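Local coordinates for protein D-mannonate dehydratase (Streptococcus suis, PDB 3BDK) that probably catalyses the dehydration of D-mannonate to 2-dehydro-3-deoxy-D-gluconate with the help of a divalent manganese or iron ion, at residues Thr235-Glu238 / Ala239-Phe243; Val88-Asp91 / Ile92-Gly95; Thr273-Ala276 / Leu277-Arg281; Asp308-Met311 / Asn312-Val315. All blocks are in the same frame, centred on the assembly; numbering follows the deposited sequence.

Interaction 1 (Thr235-Glu238 / Ala239-Phe243)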
ATOM      1  N   THR A 235     -23.882 -12.029 -13.226  1.00 29.43           N
ATOM      2  CA  THR A 235     -23.768 -12.655 -11.926  1.00 29.22           C
ATOM      3  C   THR A 235     -22.663 -13.734 -11.822  1.00 29.71           C
ATOM      4  O   THR A 235     -22.307 -14.120 -10.712  1.00 29.74           O
ATOM      5  CB  THR A 235     -25.177 -13.242 -11.485  1.00 29.43           C
ATOM      6  OG1 THR A 235     -25.615 -14.229 -12.419  1.00 28.51           O
ATOM      7  CG2 THR A 235     -26.250 -12.157 -11.388  1.00 25.74           C
ATOM      8  N   GLY A 236     -22.122 -14.204 -12.959  1.00 29.83           N
ATOM      9  CA  GLY A 236     -21.134 -15.297 -12.979  1.00 30.34           C
ATOM     10  C   GLY A 236     -20.584 -15.734 -14.342  1.00 31.91           C
ATOM     11  O   GLY A 236     -20.838 -15.100 -15.375  1.00 31.54           O
ATOM     12  N   GLN A 237     -19.833 -16.839 -14.345  1.00 33.57           N
ATOM     13  CA  GLN A 237     -19.141 -17.339 -15.545  1.00 35.47           C
ATOM     14  C   GLN A 237     -20.040 -17.488 -16.764  1.00 36.66           C
ATOM     15  O   GLN A 237     -19.664 -17.059 -17.850  1.00 37.13           O
ATOM     16  CB  GLN A 237     -18.431 -18.670 -15.262  1.00 35.61           C
ATOM     17  CG  GLN A 237     -17.710 -19.305 -16.477  1.00 36.85           C
ATOM     18  CD  GLN A 237     -16.711 -18.368 -17.179  1.00 37.84           C
ATOM     19  OE1 GLN A 237     -16.086 -17.509 -16.553  1.00 37.88           O
ATOM     20  NE2 GLN A 237     -16.563 -18.541 -18.488  1.00 37.80           N
ATOM     21  N   GLU A 238     -21.214 -18.103 -16.574  1.00 38.01           N
ATOM     22  CA  GLU A 238     -22.242 -18.224 -17.623  1.00 38.71           C
ATOM     23  C   GLU A 238     -22.621 -16.905 -18.239  1.00 38.54           C
ATOM     24  O   GLU A 238     -22.617 -16.760 -19.462  1.00 38.93           O
ATOM     25  CB  GLU A 238     -23.525 -18.821 -17.051  1.00 39.30           C
ATOM     26  CG  GLU A 238     -23.840 -20.182 -17.561  1.00 41.11           C
ATOM     27  CD  GLU A 238     -22.826 -21.190 -17.113  1.00 44.89           C
ATOM     28  OE1 GLU A 238     -21.751 -21.304 -17.766  1.00 45.66           O
ATOM     29  OE2 GLU A 238     -23.122 -21.862 -16.097  1.00 47.46           O
ATOM     30  N   ALA A 239     -22.999 -15.967 -17.374  1.00 38.18           N
ATOM     31  CA  ALA A 239     -23.421 -14.653 -17.792  1.00 38.12           C
ATOM     32  C   ALA A 239     -22.329 -14.060 -18.678  1.00 37.91           C
ATOM     33  O   ALA A 239     -22.603 -13.590 -19.780  1.00 38.11           O
ATOM     34  CB  ALA A 239     -23.702 -13.763 -16.566  1.00 37.65           C
ATOM     35  N   VAL A 240     -21.095 -14.116 -18.191  1.00 37.39           N
ATOM     36  CA  VAL A 240     -19.939 -13.649 -18.946  1.00 37.22           C
ATOM     37  C   VAL A 240     -19.915 -14.187 -20.390  1.00 37.07           C
ATOM     38  O   VAL A 240     -19.939 -13.398 -21.349  1.00 36.86           O
ATOM     39  CB  VAL A 240     -18.591 -13.948 -18.199  1.00 36.81           C
ATOM     40  CG1 VAL A 240     -17.386 -13.737 -19.112  1.00 35.88           C
ATOM     41  CG2 VAL A 240     -18.482 -13.062 -16.994  1.00 36.26           C
ATOM     42  N   GLU A 241     -19.880 -15.512 -20.541  1.00 36.65           N
ATOM     43  CA  GLU A 241     -19.846 -16.103 -21.877  1.00 36.93           C
ATOM     44  C   GLU A 241     -20.992 -15.529 -22.708  1.00 37.38           C
ATOM     45  O   GLU A 241     -20.771 -14.986 -23.796  1.00 37.21           O
ATOM     46  CB  GLU A 241     -19.894 -17.634 -21.817  1.00 36.91           C
ATOM     47  CG  GLU A 241     -18.661 -18.267 -21.233  1.00 35.84           C
ATOM     48  CD  GLU A 241     -18.650 -19.767 -21.365  1.00 36.48           C
ATOM     49  OE1 GLU A 241     -18.971 -20.254 -22.479  1.00 36.64           O
ATOM     50  OE2 GLU A 241     -18.304 -20.461 -20.363  1.00 35.22           O
ATOM     51  N   ARG A 242     -22.205 -15.594 -22.161  1.00 38.03           N
ATOM     52  CA  ARG A 242     -23.374 -15.059 -22.850  1.00 39.25           C
ATOM     53  C   ARG A 242     -23.219 -13.579 -23.218  1.00 39.65           C
ATOM     54  O   ARG A 242     -23.620 -13.171 -24.315  1.00 39.99           O
ATOM     55  CB  ARG A 242     -24.651 -15.248 -22.027  1.00 39.00           C
ATOM     56  CG  ARG A 242     -25.871 -15.458 -22.912  1.00 40.98           C
ATOM     57  CD  ARG A 242     -27.024 -14.512 -22.586  1.00 42.45           C
ATOM     58  NE  ARG A 242     -28.143 -15.177 -21.922  1.00 42.47           N
ATOM     59  CZ  ARG A 242     -29.392 -15.199 -22.382  1.00 42.87           C
ATOM     60  NH1 ARG A 242     -29.705 -14.564 -23.509  1.00 44.37           N
ATOM     61  NH2 ARG A 242     -30.334 -15.829 -21.699  1.00 41.38           N
ATOM     62  N   PHE A 243     -22.657 -12.779 -22.305  1.00 40.02           N
ATOM     63  CA  PHE A 243     -22.630 -11.332 -22.508  1.00 40.58           C
ATOM     64  C   PHE A 243     -21.646 -10.978 -23.603  1.00 41.23           C
ATOM     65  O   PHE A 243     -21.925 -10.158 -24.489  1.00 41.49           O
ATOM     66  CB  PHE A 243     -22.247 -10.568 -21.254  1.00 40.54           C
ATOM     67  CG  PHE A 243     -22.080  -9.094 -21.501  1.00 40.63           C
ATOM     68  CD1 PHE A 243     -23.183  -8.246 -21.459  1.00 40.10           C
ATOM     69  CD2 PHE A 243     -20.833  -8.564 -21.816  1.00 39.29           C
ATOM     70  CE1 PHE A 243     -23.042  -6.894 -21.704  1.00 40.83           C
ATOM     71  CE2 PHE A 243     -20.683  -7.225 -22.071  1.00 39.54           C
ATOM     72  CZ  PHE A 243     -21.786  -6.380 -22.015  1.00 40.90           C
TER

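Interaction 2 (Val88-Asp91 / Ile92-Gly95)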
ATOM      1  N   VAL A  88     -26.893   3.802 -17.947  1.00 48.59           N
ATOM      2  CA  VAL A  88     -28.085   3.372 -18.669  1.00 48.07           C
ATOM      3  C   VAL A  88     -29.370   3.697 -17.884  1.00 48.12           C
ATOM      4  O   VAL A  88     -29.451   3.397 -16.683  1.00 48.34           O
ATOM      5  CB  VAL A  88     -27.999   1.877 -18.906  1.00 47.87           C
ATOM      6  CG1 VAL A  88     -29.102   1.441 -19.783  1.00 48.13           C
ATOM      7  CG2 VAL A  88     -26.660   1.531 -19.538  1.00 47.16           C
ATOM      8  N   HIS A  89     -30.342   4.330 -18.557  1.00 47.84           N
ATOM      9  CA  HIS A  89     -31.626   4.748 -17.955  1.00 47.34           C
ATOM     10  C   HIS A  89     -32.487   3.524 -17.604  1.00 47.32           C
ATOM     11  O   HIS A  89     -32.424   2.495 -18.285  1.00 46.97           O
ATOM     12  CB  HIS A  89     -32.404   5.700 -18.918  1.00 47.39           C
ATOM     13  CG  HIS A  89     -33.543   6.442 -18.266  1.00 46.90           C
ATOM     14  ND1 HIS A  89     -34.771   5.863 -18.013  1.00 47.37           N
ATOM     15  CD2 HIS A  89     -33.630   7.713 -17.798  1.00 46.33           C
ATOM     16  CE1 HIS A  89     -35.558   6.739 -17.409  1.00 47.08           C
ATOM     17  NE2 HIS A  89     -34.889   7.871 -17.266  1.00 46.13           N
ATOM     18  N   GLU A  90     -33.304   3.635 -16.556  1.00 47.42           N
ATOM     19  CA  GLU A  90     -34.211   2.539 -16.185  1.00 47.67           C
ATOM     20  C   GLU A  90     -35.075   2.111 -17.357  1.00 47.54           C
ATOM     21  O   GLU A  90     -35.298   0.918 -17.563  1.00 48.12           O
ATOM     22  CB  GLU A  90     -35.102   2.887 -14.989  1.00 47.40           C
ATOM     23  CG  GLU A  90     -34.394   2.833 -13.638  1.00 49.46           C
ATOM     24  CD  GLU A  90     -33.855   1.447 -13.257  1.00 50.70           C
ATOM     25  OE1 GLU A  90     -34.530   0.430 -13.527  1.00 50.82           O
ATOM     26  OE2 GLU A  90     -32.748   1.391 -12.674  1.00 51.62           O
ATOM     27  N   ASP A  91     -35.551   3.084 -18.125  1.00 47.15           N
ATOM     28  CA  ASP A  91     -36.389   2.813 -19.287  1.00 46.79           C
ATOM     29  C   ASP A  91     -35.682   1.952 -20.323  1.00 46.29           C
ATOM     30  O   ASP A  91     -36.332   1.173 -21.015  1.00 46.19           O
ATOM     31  CB  ASP A  91     -36.872   4.116 -19.928  1.00 46.93           C
ATOM     32  CG  ASP A  91     -37.885   4.853 -19.068  1.00 46.89           C
ATOM     33  OD1 ASP A  91     -38.667   4.181 -18.356  1.00 45.62           O
ATOM     34  OD2 ASP A  91     -37.904   6.107 -19.124  1.00 46.34           O
ATOM     35  N   ILE A  92     -34.361   2.085 -20.437  1.00 45.68           N
ATOM     36  CA  ILE A  92     -33.618   1.187 -21.321  1.00 45.33           C
ATOM     37  C   ILE A  92     -33.558  -0.203 -20.705  1.00 45.87           C
ATOM     38  O   ILE A  92     -33.808  -1.197 -21.387  1.00 46.13           O
ATOM     39  CB  ILE A  92     -32.194   1.680 -21.664  1.00 44.81           C
ATOM     40  CG1 ILE A  92     -32.260   2.987 -22.454  1.00 44.15           C
ATOM     41  CG2 ILE A  92     -31.448   0.617 -22.477  1.00 43.19           C
ATOM     42  CD1 ILE A  92     -30.950   3.770 -22.478  1.00 44.25           C
ATOM     43  N   LYS A  93     -33.244  -0.253 -19.410  1.00 46.37           N
ATOM     44  CA  LYS A  93     -33.171  -1.503 -18.657  1.00 46.47           C
ATOM     45  C   LYS A  93     -34.500  -2.266 -18.710  1.00 47.03           C
ATOM     46  O   LYS A  93     -34.501  -3.493 -18.846  1.00 47.34           O
ATOM     47  CB  LYS A  93     -32.765  -1.238 -17.195  1.00 46.55           C
ATOM     48  CG  LYS A  93     -31.263  -1.026 -16.916  1.00 45.63           C
ATOM     49  CD  LYS A  93     -31.051  -0.575 -15.463  1.00 46.09           C
ATOM     50  CE  LYS A  93     -29.587  -0.284 -15.138  1.00 45.42           C
ATOM     51  NZ  LYS A  93     -29.410   0.424 -13.834  1.00 42.16           N
ATOM     52  N   GLN A  94     -35.615  -1.536 -18.623  1.00 47.12           N
ATOM     53  CA  GLN A  94     -36.966  -2.114 -18.654  1.00 47.20           C
ATOM     54  C   GLN A  94     -37.495  -2.411 -20.066  1.00 47.83           C
ATOM     55  O   GLN A  94     -38.565  -3.002 -20.215  1.00 47.85           O
ATOM     56  CB  GLN A  94     -37.952  -1.182 -17.956  1.00 46.87           C
ATOM     57  CG  GLN A  94     -38.035  -1.331 -16.464  1.00 46.31           C
ATOM     58  CD  GLN A  94     -38.700  -0.128 -15.799  1.00 47.34           C
ATOM     59  OE1 GLN A  94     -39.748  -0.249 -15.155  1.00 48.40           O
ATOM     60  NE2 GLN A  94     -38.092   1.039 -15.953  1.00 46.69           N
ATOM     61  N   GLY A  95     -36.761  -1.995 -21.094  1.00 48.61           N
ATOM     62  CA  GLY A  95     -37.218  -2.122 -22.485  1.00 49.57           C
ATOM     63  C   GLY A  95     -38.508  -1.381 -22.844  1.00 50.48           C
ATOM     64  O   GLY A  95     -39.296  -1.856 -23.673  1.00 50.89           O
TER
HETATM   65  O   HOH W   1     -26.732   1.989 -15.280  1.00 33.83           O

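Interaction 3 (Thr273-Ala276 / Leu277-Arg281)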
ATOM      1  N   THR A 273     -11.506 -14.700 -14.237  1.00 38.54           N
ATOM      2  CA  THR A 273     -10.488 -13.773 -14.679  1.00 38.10           C
ATOM      3  C   THR A 273      -9.736 -14.380 -15.863  1.00 37.96           C
ATOM      4  O   THR A 273      -9.729 -13.784 -16.936  1.00 38.07           O
ATOM      5  CB  THR A 273      -9.607 -13.374 -13.493  1.00 37.99           C
ATOM      6  OG1 THR A 273     -10.405 -12.586 -12.604  1.00 38.12           O
ATOM      7  CG2 THR A 273      -8.391 -12.564 -13.927  1.00 38.18           C
ATOM      8  N   GLU A 274      -9.165 -15.573 -15.695  1.00 37.31           N
ATOM      9  CA  GLU A 274      -8.447 -16.211 -16.801  1.00 37.30           C
ATOM     10  C   GLU A 274      -9.316 -16.413 -18.056  1.00 37.96           C
ATOM     11  O   GLU A 274      -8.970 -15.913 -19.145  1.00 38.25           O
ATOM     12  CB  GLU A 274      -7.789 -17.515 -16.369  1.00 36.98           C
ATOM     13  CG  GLU A 274      -6.943 -18.156 -17.446  1.00 36.97           C
ATOM     14  CD  GLU A 274      -5.864 -19.080 -16.894  1.00 38.40           C
ATOM     15  OE1 GLU A 274      -6.091 -19.803 -15.884  1.00 34.98           O
ATOM     16  OE2 GLU A 274      -4.759 -19.073 -17.495  1.00 41.09           O
ATOM     17  N   TYR A 275     -10.447 -17.110 -17.920  1.00 38.04           N
ATOM     18  CA  TYR A 275     -11.346 -17.276 -19.058  1.00 38.45           C
ATOM     19  C   TYR A 275     -11.440 -15.999 -19.908  1.00 38.77           C
ATOM     20  O   TYR A 275     -11.250 -16.051 -21.124  1.00 39.13           O
ATOM     21  CB  TYR A 275     -12.768 -17.740 -18.654  1.00 38.83           C
ATOM     22  CG  TYR A 275     -13.703 -17.665 -19.833  1.00 37.91           C
ATOM     23  CD1 TYR A 275     -13.734 -18.683 -20.797  1.00 37.89           C
ATOM     24  CD2 TYR A 275     -14.497 -16.542 -20.030  1.00 38.55           C
ATOM     25  CE1 TYR A 275     -14.551 -18.590 -21.919  1.00 37.12           C
ATOM     26  CE2 TYR A 275     -15.331 -16.432 -21.150  1.00 39.33           C
ATOM     27  CZ  TYR A 275     -15.351 -17.459 -22.093  1.00 39.59           C
ATOM     28  OH  TYR A 275     -16.185 -17.327 -23.196  1.00 40.00           O
ATOM     29  N   ALA A 276     -11.733 -14.871 -19.259  1.00 38.86           N
ATOM     30  CA  ALA A 276     -12.048 -13.624 -19.941  1.00 39.03           C
ATOM     31  C   ALA A 276     -10.830 -12.991 -20.571  1.00 39.86           C
ATOM     32  O   ALA A 276     -10.940 -12.265 -21.563  1.00 39.45           O
ATOM     33  CB  ALA A 276     -12.682 -12.663 -18.980  1.00 39.33           C
ATOM     34  N   LEU A 277      -9.670 -13.257 -19.973  1.00 41.02           N
ATOM     35  CA  LEU A 277      -8.397 -12.819 -20.532  1.00 42.00           C
ATOM     36  C   LEU A 277      -8.096 -13.553 -21.840  1.00 42.90           C
ATOM     37  O   LEU A 277      -7.746 -12.915 -22.822  1.00 43.37           O
ATOM     38  CB  LEU A 277      -7.241 -12.994 -19.534  1.00 41.54           C
ATOM     39  CG  LEU A 277      -7.126 -12.086 -18.306  1.00 40.20           C
ATOM     40  CD1 LEU A 277      -6.083 -12.668 -17.389  1.00 38.97           C
ATOM     41  CD2 LEU A 277      -6.818 -10.636 -18.636  1.00 37.89           C
ATOM     42  N   LYS A 278      -8.238 -14.882 -21.850  1.00 43.94           N
ATOM     43  CA  LYS A 278      -8.025 -15.680 -23.069  1.00 44.39           C
ATOM     44  C   LYS A 278      -8.901 -15.191 -24.215  1.00 44.60           C
ATOM     45  O   LYS A 278      -8.585 -15.412 -25.372  1.00 45.23           O
ATOM     46  CB  LYS A 278      -8.322 -17.153 -22.834  1.00 44.25           C
ATOM     47  CG  LYS A 278      -7.318 -17.876 -21.973  1.00 45.59           C
ATOM     48  CD  LYS A 278      -7.634 -19.373 -21.868  1.00 44.94           C
ATOM     49  CE  LYS A 278      -6.373 -20.164 -21.502  1.00 47.92           C
ATOM     50  NZ  LYS A 278      -6.553 -21.641 -21.279  1.00 47.89           N
ATOM     51  N   ARG A 279     -10.002 -14.528 -23.901  1.00 44.60           N
ATOM     52  CA  ARG A 279     -10.841 -13.986 -24.957  1.00 45.02           C
ATOM     53  C   ARG A 279     -10.551 -12.522 -25.269  1.00 44.81           C
ATOM     54  O   ARG A 279     -11.256 -11.918 -26.072  1.00 45.18           O
ATOM     55  CB  ARG A 279     -12.327 -14.190 -24.633  1.00 45.38           C
ATOM     56  CG  ARG A 279     -12.786 -15.624 -24.854  1.00 47.28           C
ATOM     57  CD  ARG A 279     -14.289 -15.738 -24.859  1.00 51.20           C
ATOM     58  NE  ARG A 279     -14.927 -15.053 -25.986  1.00 54.72           N
ATOM     59  CZ  ARG A 279     -16.242 -15.041 -26.212  1.00 55.49           C
ATOM     60  NH1 ARG A 279     -16.724 -14.395 -27.256  1.00 56.28           N
ATOM     61  NH2 ARG A 279     -17.080 -15.678 -25.401  1.00 55.70           N
ATOM     62  N   ASN A 280      -9.506 -11.963 -24.657  1.00 44.32           N
ATOM     63  CA  ASN A 280      -9.176 -10.544 -24.786  1.00 43.50           C
ATOM     64  C   ASN A 280     -10.386  -9.669 -24.447  1.00 42.75           C
ATOM     65  O   ASN A 280     -10.766  -8.768 -25.206  1.00 42.89           O
ATOM     66  CB  ASN A 280      -8.612 -10.219 -26.191  1.00 44.07           C
ATOM     67  CG  ASN A 280      -7.933  -8.831 -26.256  1.00 45.59           C
ATOM     68  OD1 ASN A 280      -6.931  -8.587 -25.575  1.00 47.79           O
ATOM     69  ND2 ASN A 280      -8.484  -7.925 -27.074  1.00 44.32           N
ATOM     70  N   ARG A 281     -10.999  -9.927 -23.300  1.00 41.62           N
ATOM     71  CA  ARG A 281     -12.263  -9.273 -23.014  1.00 40.86           C
ATOM     72  C   ARG A 281     -12.319  -8.510 -21.691  1.00 39.94           C
ATOM     73  O   ARG A 281     -13.390  -8.075 -21.254  1.00 39.50           O
ATOM     74  CB  ARG A 281     -13.431 -10.275 -23.158  1.00 41.43           C
ATOM     75  CG  ARG A 281     -13.834 -10.588 -24.618  1.00 42.63           C
ATOM     76  CD  ARG A 281     -13.989  -9.294 -25.442  1.00 45.05           C
ATOM     77  NE  ARG A 281     -14.463  -9.499 -26.812  1.00 47.09           N
ATOM     78  CZ  ARG A 281     -13.758 -10.076 -27.782  1.00 47.90           C
ATOM     79  NH1 ARG A 281     -12.534 -10.537 -27.551  1.00 46.68           N
ATOM     80  NH2 ARG A 281     -14.282 -10.189 -28.995  1.00 47.77           N
TER

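Interaction 4 (Asp308-Met311 / Asn312-Val315)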
ATOM      1  N   ASP A 308     -11.229 -13.251   0.990  1.00 23.75           N
ATOM      2  CA  ASP A 308     -11.423 -14.557   0.406  1.00 23.23           C
ATOM      3  C   ASP A 308     -10.797 -14.657  -0.984  1.00 24.00           C
ATOM      4  O   ASP A 308     -10.809 -15.719  -1.594  1.00 24.34           O
ATOM      5  CB  ASP A 308     -12.927 -14.882   0.361  1.00 22.05           C
ATOM      6  CG  ASP A 308     -13.530 -15.121   1.754  1.00 23.08           C
ATOM      7  OD1 ASP A 308     -12.845 -14.849   2.782  1.00 22.68           O
ATOM      8  OD2 ASP A 308     -14.698 -15.577   1.844  1.00 21.47           O
ATOM      9  N   ILE A 309     -10.225 -13.567  -1.482  1.00 24.86           N
ATOM     10  CA  ILE A 309      -9.645 -13.563  -2.818  1.00 25.81           C
ATOM     11  C   ILE A 309      -8.129 -13.577  -2.795  1.00 26.58           C
ATOM     12  O   ILE A 309      -7.493 -12.854  -2.031  1.00 27.05           O
ATOM     13  CB  ILE A 309     -10.095 -12.328  -3.612  1.00 26.42           C
ATOM     14  CG1 ILE A 309     -11.614 -12.243  -3.645  1.00 26.76           C
ATOM     15  CG2 ILE A 309      -9.528 -12.349  -5.046  1.00 26.11           C
ATOM     16  CD1 ILE A 309     -12.133 -10.807  -3.891  1.00 31.58           C
ATOM     17  N   ASP A 310      -7.541 -14.404  -3.642  1.00 27.53           N
ATOM     18  CA  ASP A 310      -6.098 -14.422  -3.783  1.00 28.39           C
ATOM     19  C   ASP A 310      -5.726 -13.420  -4.862  1.00 28.73           C
ATOM     20  O   ASP A 310      -5.630 -13.762  -6.054  1.00 28.51           O
ATOM     21  CB  ASP A 310      -5.609 -15.816  -4.141  1.00 28.46           C
ATOM     22  CG  ASP A 310      -4.103 -15.939  -4.095  1.00 30.95           C
ATOM     23  OD1 ASP A 310      -3.637 -17.100  -4.055  1.00 34.34           O
ATOM     24  OD2 ASP A 310      -3.382 -14.903  -4.096  1.00 31.32           O
ATOM     25  N   MET A 311      -5.526 -12.182  -4.412  1.00 29.52           N
ATOM     26  CA  MET A 311      -5.165 -11.036  -5.252  1.00 29.74           C
ATOM     27  C   MET A 311      -3.894 -11.258  -6.017  1.00 30.62           C
ATOM     28  O   MET A 311      -3.699 -10.650  -7.083  1.00 31.30           O
ATOM     29  CB  MET A 311      -5.013  -9.774  -4.418  1.00 28.73           C
ATOM     30  CG  MET A 311      -6.340  -9.217  -3.944  1.00 29.37           C
ATOM     31  SD  MET A 311      -7.629  -9.039  -5.230  1.00 25.86           S
ATOM     32  CE  MET A 311      -8.751  -7.958  -4.347  1.00 27.10           C
ATOM     33  N   ASN A 312      -3.032 -12.127  -5.492  1.00 31.38           N
ATOM     34  CA  ASN A 312      -1.746 -12.352  -6.135  1.00 32.09           C
ATOM     35  C   ASN A 312      -1.967 -13.142  -7.410  1.00 33.04           C
ATOM     36  O   ASN A 312      -1.533 -12.717  -8.481  1.00 33.46           O
ATOM     37  CB  ASN A 312      -0.747 -13.038  -5.214  1.00 31.58           C
ATOM     38  CG  ASN A 312       0.562 -13.348  -5.913  1.00 30.95           C
ATOM     39  OD1 ASN A 312       0.913 -14.514  -6.091  1.00 30.95           O
ATOM     40  ND2 ASN A 312       1.284 -12.314  -6.319  1.00 27.09           N
ATOM     41  N   ALA A 313      -2.669 -14.272  -7.282  1.00 33.50           N
ATOM     42  CA  ALA A 313      -3.103 -15.062  -8.422  1.00 33.77           C
ATOM     43  C   ALA A 313      -3.727 -14.152  -9.480  1.00 34.59           C
ATOM     44  O   ALA A 313      -3.361 -14.230 -10.654  1.00 34.75           O
ATOM     45  CB  ALA A 313      -4.069 -16.100  -7.983  1.00 33.49           C
ATOM     46  N   VAL A 314      -4.628 -13.263  -9.053  1.00 35.21           N
ATOM     47  CA  VAL A 314      -5.270 -12.313  -9.964  1.00 35.61           C
ATOM     48  C   VAL A 314      -4.192 -11.554 -10.737  1.00 36.18           C
ATOM     49  O   VAL A 314      -3.989 -11.829 -11.904  1.00 36.15           O
ATOM     50  CB  VAL A 314      -6.204 -11.312  -9.238  1.00 35.24           C
ATOM     51  CG1 VAL A 314      -6.748 -10.298 -10.213  1.00 34.60           C
ATOM     52  CG2 VAL A 314      -7.349 -12.034  -8.529  1.00 35.24           C
ATOM     53  N   VAL A 315      -3.493 -10.637 -10.062  1.00 36.93           N
ATOM     54  CA  VAL A 315      -2.477  -9.777 -10.685  1.00 37.60           C
ATOM     55  C   VAL A 315      -1.458 -10.575 -11.504  1.00 38.38           C
ATOM     56  O   VAL A 315      -1.076 -10.149 -12.585  1.00 38.89           O
ATOM     57  CB  VAL A 315      -1.770  -8.883  -9.630  1.00 37.46           C
ATOM     58  CG1 VAL A 315      -1.308  -9.708  -8.489  1.00 37.55           C
ATOM     59  CG2 VAL A 315      -0.585  -8.132 -10.218  1.00 37.08           C
TER

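Interaction 1 (Thr235-Glu238 / Ala239-Phe243)
Ala-239 opens the second half of this helical turn by setting its CB 3.4 Å from the O of Gly-236, the N-cap residue, whose backbone is nearly fully extended. On its outer side the small methyl meets Trp-195 of helix 191-210, so a short residue fits between cap and neighbouring helix. Val-240 N donates to Gly-236 O at 3.0 Å, the first full helical bond, and its CG2 lies alongside the same oxygen while CG1 faces Tyr-275 of helix 269-278. Glu-241 repeats the backbone step, its N bonding to Gln-237 O at 3.1 Å, and adds a side-chain bridge one turn long: Gln-237 NE2 reaches Glu-241 OE2 at 3.2 Å in a nearly straight bond (167°). That oxygen lies close to the amide plane of Gln-237, but the donor meets it on the anti side, somewhat out of the carboxylate plane, and the two flat groups are turned 51° apart. Gln-237 gets there because its chain, which leaves trans to the backbone N, folds back at chi2 (54°). The bridge may also ease the closeness of Glu-238 OE1, 4.4 Å from Glu-241 OE2. Arg-242 N bonds to Glu-238 O at 3.0 Å, whereas its guanidinium leaves this turn for a salt bridge with Glu-192 and a cation-pi contact with Trp-195. Phe-243 sends its ring toward Leu-198 and Ile-202. This is the first turn of helix 237-245, with glycine at the N-cap position, in the crossover between parallel strands 215-218 and 252-257 of a xylose isomerase-like TIM barrel.

Interaction 2 (Val88-Asp91 / Ile92-Gly95)
Val-88 and Ile-92 form the apolar side of a short capped helix, 90-93, which follows barrel strand 79-84 and precedes helix 99-114; the contact is local, made within little more than one turn. Val-88 CG1 touches Ile-92 CB at 3.6 Å, the two branched chains crossing at about a right angle, and Phe-201 of helix 191-210 packs against both. Branched residues suit this place because they fill the space beside the backbone without reaching far. The helix begins with His-89 as N-cap: its ND1 accepts from Asp-91 N at 2.9 Å, the N-H meeting the edge of the ring in its plane, and its O receives Lys-93 N at 3.1 Å. At the other end Gly-95 (phi 61°) completes a Schellman motif, a conformation that glycine adopts easily, with its N bonded to Ile-92 O. Glu-90 O takes two donors from one residue, Gln-94 N at 2.7 Å and, weakly, Gln-94 NE2 at 3.2 Å. The extended Gln-94 side chain runs alongside the turn, which brings NE2 near that oxygen, and its OE1 is bonded to Asn-184. Lys-93 runs extended beyond CG, its CD beside the Glu-90 carboxylate and its NZ in a long salt bridge with Glu-90 OE2 (3.7 Å). That ammonium is held more firmly by Met-126 O, while Glu-90 OE1 bonds to Tyr-185 OH. The side chain of Lys-93 lies about 8 Å from the bound sugar, with a weak, long ion pair to Asp-130 of the ligand pocket.

Interaction 3 (Thr273-Ala276 / Leu277-Arg281)
Tyr-275 and Arg-279, one turn apart, lie side by side and point the same way, with ring and guanidinium planes nearly perpendicular (89°). Their meeting point is the phenol oxygen: Arg-279 NH2 donates to Tyr-275 OH at 2.9 Å in an almost straight bond (172°), the oxygen sitting at the edge of the guanidinium and in its plane. Closer to the backbone, Arg-279 CD rests against Tyr-275 CZ at 3.4 Å. A bend at chi3 (66°) turns the arginine's end back to the hydroxyl, and NH1 remains for a salt bridge with Asp-248, while NH2 is also bonded to Asn-245. A long, branched-ended arginine suits a place where three partners must be joined. Another pair, Thr-273 and Leu-277, also runs side by side, with CG2 and CD1 4.2 Å apart. The helix then ends in a Schellman motif: Asn-280, at positive phi, bonds its N to Leu-277 O at 2.7 Å, and Arg-281 N reaches Ala-276 O at 2.9 Å. The tyrosine-arginine face of helix 269-278 is laid on helix 237-245, Leu-277 meets Leu-317 of helix 311-320, Ala-276 packs on Ile-254 of strand 252-257, and the chain passes directly into strand 282-286.

Interaction 4 (Asp308-Met311 / Asn312-Val315)
Asp-310 OD2 accepts from two successive backbone amides, Asn-312 N at 3.1 Å and Ala-313 N at 3.3 Å. Both bonds are weak: the first is bent (134°), whereas the second is nearly straight but long. The carboxylate is brought over the start of the helix because CG stands trans to the backbone N (chi1 -171°), beside the residue's own carbonyl carbon. Its CG also lies 3.9 Å from Ala-313 CB, a methyl small enough to lie beside the acid. Asp-310 is thus the N-cap of helix 311-320. A short acidic side chain suits that position, since it can reach N-H groups that lack a preceding turn, and its negative charge probably interacts well with the positive end of the helix dipole. Regular helical bonding follows, with Val-314 N to Asp-310 O at 3.2 Å and Val-315 N to Met-311 O at 3.0 Å. Ile-309, just before the cap, crosses Val-314 obliquely, CG2 to CG2 at 4.1 Å, and the sulfur of Met-311 comes more loosely to that same methyl of Val-314. These apolar chains pack on neighbouring helices: Ile-309 touches Val-269, Val-314 meets Leu-270 of helix 269-278, and Met-311 and Val-315 pack on Leu-360 of helix 348-368. On the dimer side, Glu-362 of the second subunit packs against Asp-310 and Asn-312, and Asp-308 makes a salt bridge with Lys-379 of that subunit.

In the fold
Along the chain the order is interaction 2, 1, 3, 4. Interactions 1, 3 and 4 lie on helices 237-245, 269-278 and 311-320, which pack side by side around the TIM barrel. Interactions 1 and 3 touch, their centres 12 Å apart: Tyr-275 packs on Gln-237 and Glu-241, so the two helices pack together through side chains that also bond within their own turns. Interaction 4, its centre 16 Å from interaction 3, reaches the second subunit. Interaction 2 lies on the short helix 90-93 after strand 79-84, near the sugar and about 34 Å from interaction 4 between centres. Interactions 1, 2 and 4 contain helix starts; interactions 2 and 3 contain Schellman ends.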